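Local coordinates for protein 2-hydroxyethylphosphonate dioxygenase (Streptomyces viridochromogenes, PDB 4YAR) that oxidatively cleaves 2-hydroxyethylphosphonate with O2 to hydroxymethylphosphonate and formate, an iron(II)-dependent step in bialaphos biosynthesis, at residues L71-K76 / A386-F391; G128-A133 / H176-P181; A240-T245 / R281-D286; V360-L365 / T399-K404. The protein carries 1 engineered substitution. All blocks are in the same frame, centred on the assembly; numbering follows the deposited sequence. Where two conformers were deposited one is given.

In the fold
Contacts 1 and 4 sit on one antiparallel sheet, centres about 17 Å apart: contact 1 pairs edge strand 73-76 with strand 385-388, whose other neighbour, 355-362, meets strand 400-407 in contact 4. Their segments alternate along the chain, so early and late sequence are woven into the same cupin-type sheet. Contact 2, about 25 Å from contact 1 between centres, lies in loops bordering the six-stranded sheet and holds His129 of the metal site. Contact 3 stands apart in the second helix-turn-helix region, about 35 Å from contact 2 and 52 Å from contact 4 between centres. Metal-site loops and second helical region are thus both inserted, in that order, between the strands contact 1 joins.

Contact 1 (L71-K76 / A386-F391); sequences LTVVHK and AWTGPF. With CD (cadmium ion), chain D.
Trp387 packs obliquely against Val74 and Leu71 on one face of an antiparallel sheet of the cupin-type beta-barrel fold, where edge strand 73-76 runs alongside strand 385-388. With CG anti to the backbone N (chi1 169°), the indole swings out along its own strand toward Thr388 and Gly389. Val74, the hydrogen-bonded partner of Trp387, sets its side chain aslant to the indole and touches it with one branch, CG2 lying 4.0 Å from Trp387 CE3. Leu71 CB comes to 4.1 Å from Trp387 CZ3, so two apolar groups reach the six-membered part of the indole. Gly389 N rides over one face of the same indole, toward its rim. The pyrrole NE1 bonds outside this pair, to Glu355, and His357 meets Trp387 edge-to-face.

On the face bearing Val73 and Thr388 the packing is lighter. These two side chains lie side by side and point the same way, with Val73 CG2 4.1 Å from Thr388 CG2. Further along, Ala386 and His75 form a non-hydrogen-bonded pair, and their chains close to 4.2 Å between His75 CA and Ala386 CA.

Three backbone bonds hold the pairing. Trp387 N to Val74 O is the shortest at 2.8 Å, Val74 N returns to Trp387 O, and Gly389 N, just beyond the strand, reaches Thr72 O with a nearly straight N-H (167°). The side chain of His75 leads away from the pairing: its imidazole turns from Ala386, and NE2 binds a cadmium ion lying in the ring plane, 2.5 Å away.

Contact 2 (G128-A133 / H176-P181); sequences GHLEPA and HPSYCP. Engineered in segment 176-181: His176 (natural residue Glu). With CD (cadmium ion), chain B; CD (cadmium ion), chain E.
Leu130 and Tyr179 make the tight half of this contact between two loops at the metal centre. Leu130 CA sits over one face of the Tyr179 ring, 3.9 Å from its centroid in a CH-pi contact. CG of Leu130 lies anti to its backbone N (chi1 178°), which carries the branch obliquely across the phenol, with CD1 3.6 Å from Tyr179 CE2. Met207 of helix 204-210 touches both residues. Beside this, the backbone Tyr179 N donates to His129 O over only 2.7 Å, somewhat bent at 147°. Gly128, with no side chain, brings its CA within 3.7 Å of Tyr179 O. At the other end a single antiparallel pair joins the loops, His176 N to Ala133 O, close to straight at 172°.

The remaining links are looser. Ser178 OG gives Leu130 O only a weak bond, and a water bridges the loops by accepting from His129 N and donating to Cys180 O, over the centre of one face of the His129 imidazole. Four other waters surround the cadmium ion held by His129 NE2 at 2.3 Å and by His182. Glu131 points away from the other loop, and both its carboxylate oxygens bind a second cadmium ion, OE1 at 2.4 Å.

His129 and His182 are the iron-binding histidines, so the first cadmium ion probably occupies the iron site. His176, engineered in place of the natural glutamate, is in the conformer described not among the ligands of this ion. Two imidazoles and four waters ligate it, so the protein supplies only two ligands here.

Contact 3 (A240-T245 / R281-D286); sequences ARRAHT and RALGFD
Arg242 turns CG away from its own carbonyl carbon (chi1 -62°) and then runs extended to NE, a shape that lays its guanidinium against the backbone of Leu283 and Gly284. The contact joins the C-terminal ends of helices 231-241 and 270-283 in the second helix-turn-helix region, whose DNA-binding role is inferred by similarity. The first helix closes in a Schellman motif with Ala243 at C-prime. Two carbonyls of the other helix end receive the arginine: NE donates to Leu283 O at 3.1 Å, bent to 137°, and NH2 to Gly284 O, also at 3.1 Å. Both donors stand well above the carbonyl planes, away from the lone pairs. Its positive charge probably complements the partial negative charge at the C-terminal end of this helix. NH1 binds Phe238 O, so the group bridges both helices, while Phe285 CB lies over one of its faces.

Beside it, the His244 ring and the Leu283 side chain approach from opposite directions; Leu283 CD1 packs over a ring face, 4.0 Å from its centroid. A water also accepts from Arg242 NH2 and donates to Gly284 O over 2.6 Å.

Contact 4 (V360-L365 / T399-K404); sequences VTEGRL and TGTVLK
The carbonyl of Thr401 is the flat group that two N-H groups of strand 355-362 share: Thr361 N stands above its plane, 36° out of it, and donates over 2.9 Å, while Glu362 N sends a second, weak bond to the same oxygen. Thr361 and Glu362 thus both face Thr401, a classic beta bulge in an antiparallel sheet of the cupin-type fold. The carbonyl of Glu362 is met less steeply, Thr401 N being tilted from its plane, 2.8 Å from Glu362 O. The bulge moves the register by one residue from the Val360-Val402 pair, and the axes of 360-362 and 400-404 run 150° apart, antiparallel but splayed.

Thr361 places OG1 between its backbone N and carbonyl carbon (chi1 61°), which brings the hydroxyl to 3.3 Å from Thr401 CB. Its methyl CG2 meets Leu403 CG at 3.8 Å, the two side chains crossing at about a right angle. Leu365 spreads its branches over the backbone of 400-402: CD2 lies 3.6 Å from Gly400 CA, and CD1 packs against Val402 CB. Gly363 and Gly400, which have no side chains to hold the backbones apart, approach to 4.2 Å between their CA atoms. Val402 also touches Leu339 of the next strand, 335-343, which carries the packing on across the sheet.

Two waters add bridges. At the Thr399 end, one accepts from Thr399 N and donates to Arg364 O. Beside the bulge, the other donates to Glu362 OE1 and sits 2.7 Å from Thr401 OG1, linking the extended glutamate chain to the threonine hydroxyl.

Contact 1 (L71-K76 / A386-F391)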
# COMPACT_ATOMS: atom_id res chain seq x y z
N LEU A 71 5.12 17.57 -2.37
CA LEU A 71 6.24 16.67 -2.61
C LEU A 71 5.99 16.01 -3.91
O LEU A 71 4.87 15.64 -4.19
CB LEU A 71 6.40 15.57 -1.53
CG LEU A 71 7.40 15.87 -0.41
CD1 LEU A 71 7.31 17.30 0.10
CD2 LEU A 71 7.18 14.85 0.68
N THR A 72 7.05 15.78 -4.66
CA THR A 72 6.98 15.02 -5.90
C THR A 72 7.97 13.85 -5.82
O THR A 72 7.60 12.71 -6.06
CB THR A 72 7.34 15.88 -7.13
OG1 THR A 72 8.64 16.47 -6.91
CG2 THR A 72 6.36 16.99 -7.27
N VAL A 73 9.23 14.14 -5.58
CA VAL A 73 10.30 13.14 -5.58
C VAL A 73 11.19 13.39 -4.38
O VAL A 73 11.50 14.54 -4.07
CB VAL A 73 11.13 13.12 -6.84
CG1 VAL A 73 12.40 12.22 -6.71
CG2 VAL A 73 10.27 12.64 -7.98
N VAL A 74 11.58 12.30 -3.70
CA VAL A 74 12.55 12.34 -2.59
C VAL A 74 13.62 11.33 -3.00
O VAL A 74 13.27 10.27 -3.57
CB VAL A 74 11.89 11.85 -1.29
CG1 VAL A 74 12.94 11.68 -0.21
CG2 VAL A 74 10.81 12.88 -0.89
N HIS A 75 14.89 11.64 -2.77
CA HIS A 75 15.98 10.72 -3.16
C HIS A 75 17.05 10.64 -2.05
O HIS A 75 17.10 11.50 -1.15
CB HIS A 75 16.55 11.10 -4.50
CG HIS A 75 16.94 12.54 -4.58
ND1 HIS A 75 18.08 13.03 -3.99
CD2 HIS A 75 16.32 13.59 -5.17
CE1 HIS A 75 18.15 14.34 -4.20
NE2 HIS A 75 17.08 14.70 -4.88
N LYS A 76 17.84 9.57 -2.07
CA LYS A 76 18.78 9.24 -1.00
C LYS A 76 19.96 8.58 -1.63
O LYS A 76 19.82 7.61 -2.37
CB LYS A 76 18.14 8.28 0.02
CG LYS A 76 19.00 8.05 1.25
CD LYS A 76 18.18 7.35 2.31
CE LYS A 76 18.94 7.16 3.59
NZ LYS A 76 17.99 6.73 4.65
N ALA A 386 15.00 6.31 -4.66
CA ALA A 386 14.06 7.37 -4.74
C ALA A 386 12.62 6.97 -4.43
O ALA A 386 12.27 5.78 -4.45
CB ALA A 386 14.14 7.97 -6.11
N TRP A 387 11.78 8.00 -4.21
CA TRP A 387 10.33 7.84 -4.00
C TRP A 387 9.63 8.74 -4.95
O TRP A 387 10.07 9.85 -5.09
CB TRP A 387 9.97 8.20 -2.59
CG TRP A 387 8.54 8.31 -2.32
CD1 TRP A 387 7.71 7.31 -1.92
CD2 TRP A 387 7.72 9.48 -2.40
NE1 TRP A 387 6.46 7.77 -1.76
CE2 TRP A 387 6.43 9.10 -2.05
CE3 TRP A 387 7.95 10.82 -2.75
CZ2 TRP A 387 5.36 10.03 -1.99
CZ3 TRP A 387 6.88 11.71 -2.73
CH2 TRP A 387 5.64 11.30 -2.33
N THR A 388 8.56 8.29 -5.60
CA THR A 388 7.75 9.19 -6.44
C THR A 388 6.33 9.23 -5.88
O THR A 388 5.82 8.17 -5.55
CB THR A 388 7.76 8.79 -7.89
OG1 THR A 388 7.21 7.50 -8.09
CG2 THR A 388 9.25 8.73 -8.46
N GLY A 389 5.72 10.44 -5.77
CA GLY A 389 4.33 10.59 -5.38
C GLY A 389 3.41 10.06 -6.49
O GLY A 389 3.86 9.79 -7.61
N PRO A 390 2.12 9.88 -6.19
CA PRO A 390 1.15 9.42 -7.19
C PRO A 390 1.09 10.41 -8.36
O PRO A 390 1.12 11.62 -8.15
CB PRO A 390 -0.16 9.44 -6.42
CG PRO A 390 0.26 9.26 -5.00
CD PRO A 390 1.49 10.08 -4.85
N PHE A 391 0.99 9.87 -9.56
CA PHE A 391 0.87 10.64 -10.79
C PHE A 391 2.03 11.59 -11.10
O PHE A 391 1.86 12.52 -11.89
CB PHE A 391 -0.50 11.33 -10.82
CG PHE A 391 -1.61 10.35 -10.99
CD1 PHE A 391 -1.83 9.76 -12.21
CD2 PHE A 391 -2.41 9.96 -9.92
CE1 PHE A 391 -2.84 8.85 -12.40
CE2 PHE A 391 -3.40 9.03 -10.08
CZ PHE A 391 -3.65 8.48 -11.33
CD CD D . 17.00 17.20 -4.71

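Contact 2 (G128-A133 / H176-P181)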
# COMPACT_ATOMS: atom_id res chain seq x y z
N GLY A 128 6.27 -10.70 13.83
CA GLY A 128 5.25 -10.49 12.75
C GLY A 128 4.71 -9.06 12.83
O GLY A 128 4.90 -8.40 13.82
N HIS A 129 4.03 -8.58 11.81
CA HIS A 129 3.50 -7.24 11.78
C HIS A 129 2.28 -7.23 10.87
O HIS A 129 2.09 -8.12 10.07
CB HIS A 129 4.56 -6.22 11.34
CG HIS A 129 5.40 -6.64 10.19
ND1 HIS A 129 4.92 -6.71 8.91
CD2 HIS A 129 6.73 -6.95 10.12
CE1 HIS A 129 5.89 -7.11 8.10
NE2 HIS A 129 7.00 -7.26 8.81
N LEU A 130 1.42 -6.27 11.04
CA LEU A 130 0.18 -6.22 10.29
C LEU A 130 0.44 -6.12 8.80
O LEU A 130 -0.21 -6.79 8.00
CB LEU A 130 -0.60 -5.01 10.68
CG LEU A 130 -1.94 -4.74 9.97
CD1 LEU A 130 -2.86 -5.95 10.09
CD2 LEU A 130 -2.52 -3.46 10.54
N GLU A 131 1.40 -5.28 8.44
CA GLU A 131 1.68 -5.03 7.04
C GLU A 131 2.13 -6.27 6.26
O GLU A 131 3.04 -7.04 6.69
CB GLU A 131 2.68 -3.91 6.88
CG GLU A 131 2.14 -2.57 7.32
CD GLU A 131 2.02 -2.40 8.84
OE1 GLU A 131 2.67 -3.15 9.60
OE2 GLU A 131 1.24 -1.51 9.21
N PRO A 132 1.56 -6.41 5.05
CA PRO A 132 2.07 -7.42 4.12
C PRO A 132 3.36 -6.88 3.50
O PRO A 132 3.60 -5.67 3.55
CB PRO A 132 0.94 -7.50 3.10
CG PRO A 132 0.33 -6.16 3.08
CD PRO A 132 0.60 -5.49 4.40
N ALA A 133 4.23 -7.73 2.99
CA ALA A 133 5.46 -7.25 2.34
C ALA A 133 5.85 -8.10 1.14
O ALA A 133 5.60 -9.29 1.11
CB ALA A 133 6.60 -7.23 3.33
N HIS A 176 4.85 -12.00 1.82
CA HIS A 176 4.75 -12.41 3.19
C HIS A 176 3.33 -12.04 3.61
O HIS A 176 2.81 -10.92 3.35
CB HIS A 176 5.86 -11.72 4.01
CG HIS A 176 5.91 -12.15 5.44
ND1 HIS A 176 5.97 -13.48 5.81
CD2 HIS A 176 5.90 -11.43 6.58
CE1 HIS A 176 5.99 -13.55 7.13
NE2 HIS A 176 5.98 -12.32 7.62
N PRO A 177 2.65 -13.01 4.21
CA PRO A 177 1.33 -12.62 4.64
C PRO A 177 1.37 -11.76 5.91
O PRO A 177 2.32 -11.81 6.66
CB PRO A 177 0.65 -13.96 4.91
CG PRO A 177 1.74 -14.95 5.19
CD PRO A 177 2.97 -14.43 4.52
N SER A 178 0.33 -10.97 6.10
CA SER A 178 0.12 -10.20 7.32
C SER A 178 0.25 -11.08 8.58
O SER A 178 -0.20 -12.19 8.59
CB SER A 178 -1.26 -9.58 7.25
OG SER A 178 -1.80 -9.40 8.54
N TYR A 179 0.99 -10.58 9.56
CA TYR A 179 1.16 -11.16 10.86
C TYR A 179 2.02 -12.40 11.00
O TYR A 179 2.35 -12.76 12.10
CB TYR A 179 -0.19 -11.31 11.61
CG TYR A 179 -0.71 -10.01 12.19
CD1 TYR A 179 0.13 -9.14 12.91
CD2 TYR A 179 -2.06 -9.68 12.09
CE1 TYR A 179 -0.35 -7.96 13.47
CE2 TYR A 179 -2.56 -8.51 12.63
CZ TYR A 179 -1.71 -7.66 13.32
OH TYR A 179 -2.20 -6.51 13.84
N CYS A 180 2.47 -12.98 9.88
CA CYS A 180 3.31 -14.17 9.92
C CYS A 180 4.68 -13.81 10.49
O CYS A 180 5.33 -12.90 9.98
CB CYS A 180 3.48 -14.76 8.51
SG CYS A 180 4.04 -16.50 8.48
N PRO A 181 5.10 -14.48 11.57
CA PRO A 181 6.46 -14.22 12.05
C PRO A 181 7.47 -14.76 11.04
O PRO A 181 7.20 -15.78 10.41
CB PRO A 181 6.55 -15.05 13.32
CG PRO A 181 5.14 -15.18 13.78
CD PRO A 181 4.36 -15.32 12.52
CD CD B . 9.12 -7.86 8.16
CD CD E . 2.20 -1.77 11.46
O HOH W 1 4.34 -10.27 9.64
O HOH W 2 9.63 -5.89 7.35
O HOH W 3 11.27 -8.41 7.03
O HOH W 4 8.20 -7.50 6.03
O HOH W 5 10.02 -7.30 10.29

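Contact 3 (A240-T245 / R281-D286)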
# COMPACT_ATOMS: atom_id res chain seq x y z
N ALA A 240 -30.30 -6.61 6.47
CA ALA A 240 -30.54 -6.14 7.85
C ALA A 240 -30.31 -4.67 8.05
O ALA A 240 -31.10 -3.94 8.69
CB ALA A 240 -29.74 -6.96 8.84
N ARG A 241 -29.25 -4.16 7.38
CA ARG A 241 -28.98 -2.78 7.41
C ARG A 241 -30.14 -1.95 6.95
O ARG A 241 -30.37 -0.87 7.48
CB ARG A 241 -27.72 -2.44 6.60
CG ARG A 241 -27.29 -1.01 6.71
CD ARG A 241 -26.19 -0.85 7.69
NE ARG A 241 -25.55 0.48 7.70
CZ ARG A 241 -25.55 1.31 8.74
NH1 ARG A 241 -26.29 1.04 9.81
NH2 ARG A 241 -24.88 2.44 8.69
N ARG A 242 -30.82 -2.42 5.92
CA ARG A 242 -31.92 -1.76 5.28
C ARG A 242 -33.28 -2.21 5.74
O ARG A 242 -34.28 -1.91 5.10
CB ARG A 242 -31.83 -1.99 3.78
CG ARG A 242 -30.53 -1.40 3.18
CD ARG A 242 -30.10 -1.97 1.87
NE ARG A 242 -28.98 -1.15 1.37
CZ ARG A 242 -27.72 -1.24 1.79
NH1 ARG A 242 -27.37 -2.15 2.67
NH2 ARG A 242 -26.81 -0.42 1.29
N ALA A 243 -33.33 -2.89 6.87
CA ALA A 243 -34.58 -3.40 7.48
C ALA A 243 -35.35 -4.24 6.47
O ALA A 243 -36.60 -4.15 6.34
CB ALA A 243 -35.42 -2.26 8.01
N HIS A 244 -34.57 -5.05 5.79
CA HIS A 244 -35.10 -6.04 4.82
C HIS A 244 -34.75 -7.45 5.22
O HIS A 244 -33.73 -7.71 5.87
CB HIS A 244 -34.57 -5.76 3.40
CG HIS A 244 -35.44 -4.89 2.55
ND1 HIS A 244 -35.07 -3.63 2.15
CD2 HIS A 244 -36.63 -5.12 1.94
CE1 HIS A 244 -36.01 -3.08 1.40
NE2 HIS A 244 -36.95 -3.98 1.23
N THR A 245 -35.58 -8.41 4.75
CA THR A 245 -35.28 -9.83 4.81
C THR A 245 -35.04 -10.32 3.38
O THR A 245 -35.30 -9.58 2.44
CB THR A 245 -36.49 -10.67 5.36
OG1 THR A 245 -37.64 -10.51 4.49
CG2 THR A 245 -36.83 -10.20 6.81
N ARG A 281 -29.40 -2.54 -7.38
CA ARG A 281 -30.07 -1.33 -7.96
C ARG A 281 -31.29 -1.01 -7.13
O ARG A 281 -31.54 0.16 -6.80
CB ARG A 281 -30.60 -1.57 -9.41
CG ARG A 281 -29.55 -1.55 -10.50
CD ARG A 281 -30.16 -1.32 -11.89
NE ARG A 281 -29.22 -1.71 -12.95
CZ ARG A 281 -29.10 -2.93 -13.50
NH1 ARG A 281 -29.90 -3.94 -13.14
NH2 ARG A 281 -28.18 -3.12 -14.44
N ALA A 282 -32.06 -2.04 -6.78
CA ALA A 282 -33.34 -1.83 -6.10
C ALA A 282 -33.19 -1.37 -4.68
O ALA A 282 -33.99 -0.57 -4.22
CB ALA A 282 -34.16 -3.10 -6.13
N LEU A 283 -32.20 -1.92 -3.97
CA LEU A 283 -31.96 -1.66 -2.52
C LEU A 283 -30.89 -0.65 -2.17
O LEU A 283 -30.75 -0.21 -1.00
CB LEU A 283 -31.63 -2.98 -1.84
CG LEU A 283 -32.72 -4.07 -1.79
CD1 LEU A 283 -32.72 -4.60 -0.36
CD2 LEU A 283 -34.13 -3.60 -2.08
N GLY A 284 -30.12 -0.24 -3.18
CA GLY A 284 -29.14 0.81 -2.96
C GLY A 284 -27.80 0.28 -2.46
O GLY A 284 -27.22 0.86 -1.52
N PHE A 285 -27.29 -0.80 -3.03
CA PHE A 285 -25.95 -1.26 -2.73
C PHE A 285 -25.17 -1.67 -3.98
O PHE A 285 -25.75 -1.84 -5.05
CB PHE A 285 -25.95 -2.41 -1.65
CG PHE A 285 -26.55 -3.68 -2.10
CD1 PHE A 285 -25.82 -4.59 -2.85
CD2 PHE A 285 -27.83 -4.06 -1.66
CE1 PHE A 285 -26.39 -5.79 -3.24
CE2 PHE A 285 -28.37 -5.26 -2.05
CZ PHE A 285 -27.68 -6.12 -2.84
N ASP A 286 -23.86 -1.82 -3.81
CA ASP A 286 -22.96 -2.20 -4.92
C ASP A 286 -22.73 -3.71 -4.92
O ASP A 286 -22.12 -4.30 -4.03
CB ASP A 286 -21.66 -1.45 -4.73
CG ASP A 286 -20.70 -1.64 -5.90
OD1 ASP A 286 -20.81 -2.55 -6.76
OD2 ASP A 286 -19.82 -0.78 -5.99
O HOH W 6 -28.11 2.22 0.48

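Contact 4 (V360-L365 / T399-K404)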
# COMPACT_ATOMS: atom_id res chain seq x y z
N VAL A 360 18.39 1.41 -6.97
CA VAL A 360 19.31 1.11 -8.05
C VAL A 360 20.19 -0.07 -7.63
O VAL A 360 20.75 -0.06 -6.54
CB VAL A 360 20.24 2.31 -8.38
CG1 VAL A 360 21.19 1.93 -9.48
CG2 VAL A 360 19.48 3.54 -8.79
N THR A 361 20.30 -1.05 -8.48
CA THR A 361 21.14 -2.23 -8.25
C THR A 361 22.33 -2.34 -9.17
O THR A 361 23.29 -3.02 -8.81
CB THR A 361 20.39 -3.52 -8.32
OG1 THR A 361 19.83 -3.69 -9.61
CG2 THR A 361 19.25 -3.56 -7.26
N GLU A 362 22.35 -1.57 -10.23
CA GLU A 362 23.49 -1.53 -11.14
C GLU A 362 23.49 -0.26 -11.94
O GLU A 362 22.46 0.14 -12.47
CB GLU A 362 23.44 -2.68 -12.12
CG GLU A 362 24.79 -3.02 -12.74
CD GLU A 362 24.59 -3.98 -13.88
OE1 GLU A 362 24.48 -5.20 -13.58
OE2 GLU A 362 24.50 -3.52 -15.03
N GLY A 363 24.68 0.33 -12.09
CA GLY A 363 24.85 1.46 -13.00
C GLY A 363 24.74 2.80 -12.31
O GLY A 363 24.33 2.93 -11.11
N ARG A 364 25.11 3.83 -13.03
CA ARG A 364 24.92 5.21 -12.53
C ARG A 364 23.75 5.67 -13.39
O ARG A 364 23.93 5.92 -14.61
CB ARG A 364 26.14 6.14 -12.73
CG ARG A 364 25.86 7.56 -12.24
CD ARG A 364 27.03 8.53 -12.25
NE ARG A 364 28.06 8.21 -11.27
CZ ARG A 364 29.30 7.81 -11.56
NH1 ARG A 364 29.71 7.66 -12.82
NH2 ARG A 364 30.16 7.58 -10.57
N LEU A 365 22.57 5.68 -12.78
CA LEU A 365 21.30 6.01 -13.43
C LEU A 365 20.83 7.43 -13.10
O LEU A 365 21.12 7.99 -12.01
CB LEU A 365 20.20 5.00 -13.07
CG LEU A 365 20.42 3.50 -13.39
CD1 LEU A 365 19.19 2.62 -13.05
CD2 LEU A 365 20.80 3.34 -14.86
N THR A 399 22.45 3.18 -18.17
CA THR A 399 22.57 1.80 -18.43
C THR A 399 22.77 1.13 -17.08
O THR A 399 23.76 1.33 -16.41
CB THR A 399 23.78 1.53 -19.36
OG1 THR A 399 23.47 2.11 -20.63
CG2 THR A 399 24.03 0.03 -19.55
N GLY A 400 21.78 0.37 -16.68
CA GLY A 400 21.72 -0.10 -15.33
C GLY A 400 20.39 -0.75 -15.05
O GLY A 400 19.65 -1.17 -15.97
N THR A 401 20.19 -0.98 -13.77
CA THR A 401 19.07 -1.77 -13.27
C THR A 401 18.54 -1.09 -12.05
O THR A 401 19.28 -0.60 -11.16
CB THR A 401 19.48 -3.21 -12.87
OG1 THR A 401 20.12 -3.82 -13.96
CG2 THR A 401 18.23 -4.10 -12.53
N VAL A 402 17.22 -1.10 -11.96
CA VAL A 402 16.59 -0.56 -10.81
C VAL A 402 15.45 -1.47 -10.39
O VAL A 402 14.75 -2.02 -11.25
CB VAL A 402 16.15 0.90 -11.09
CG1 VAL A 402 15.02 0.96 -12.12
CG2 VAL A 402 15.67 1.59 -9.83
N LEU A 403 15.21 -1.56 -9.08
CA LEU A 403 14.01 -2.29 -8.60
C LEU A 403 12.91 -1.26 -8.35
O LEU A 403 13.20 -0.18 -7.84
CB LEU A 403 14.34 -3.04 -7.31
CG LEU A 403 15.47 -4.08 -7.29
CD1 LEU A 403 15.44 -4.97 -6.07
CD2 LEU A 403 15.44 -4.89 -8.53
N LYS A 404 11.69 -1.58 -8.82
CA LYS A 404 10.55 -0.71 -8.71
C LYS A 404 9.52 -1.36 -7.81
O LYS A 404 8.93 -2.42 -8.14
CB LYS A 404 9.94 -0.44 -10.06
CG LYS A 404 8.61 0.29 -10.00
CD LYS A 404 8.25 0.69 -11.41
CE LYS A 404 6.96 1.48 -11.45
NZ LYS A 404 7.19 2.61 -12.32
O HOH W 7 21.90 -5.72 -13.11
O HOH W 8 24.48 4.69 -17.07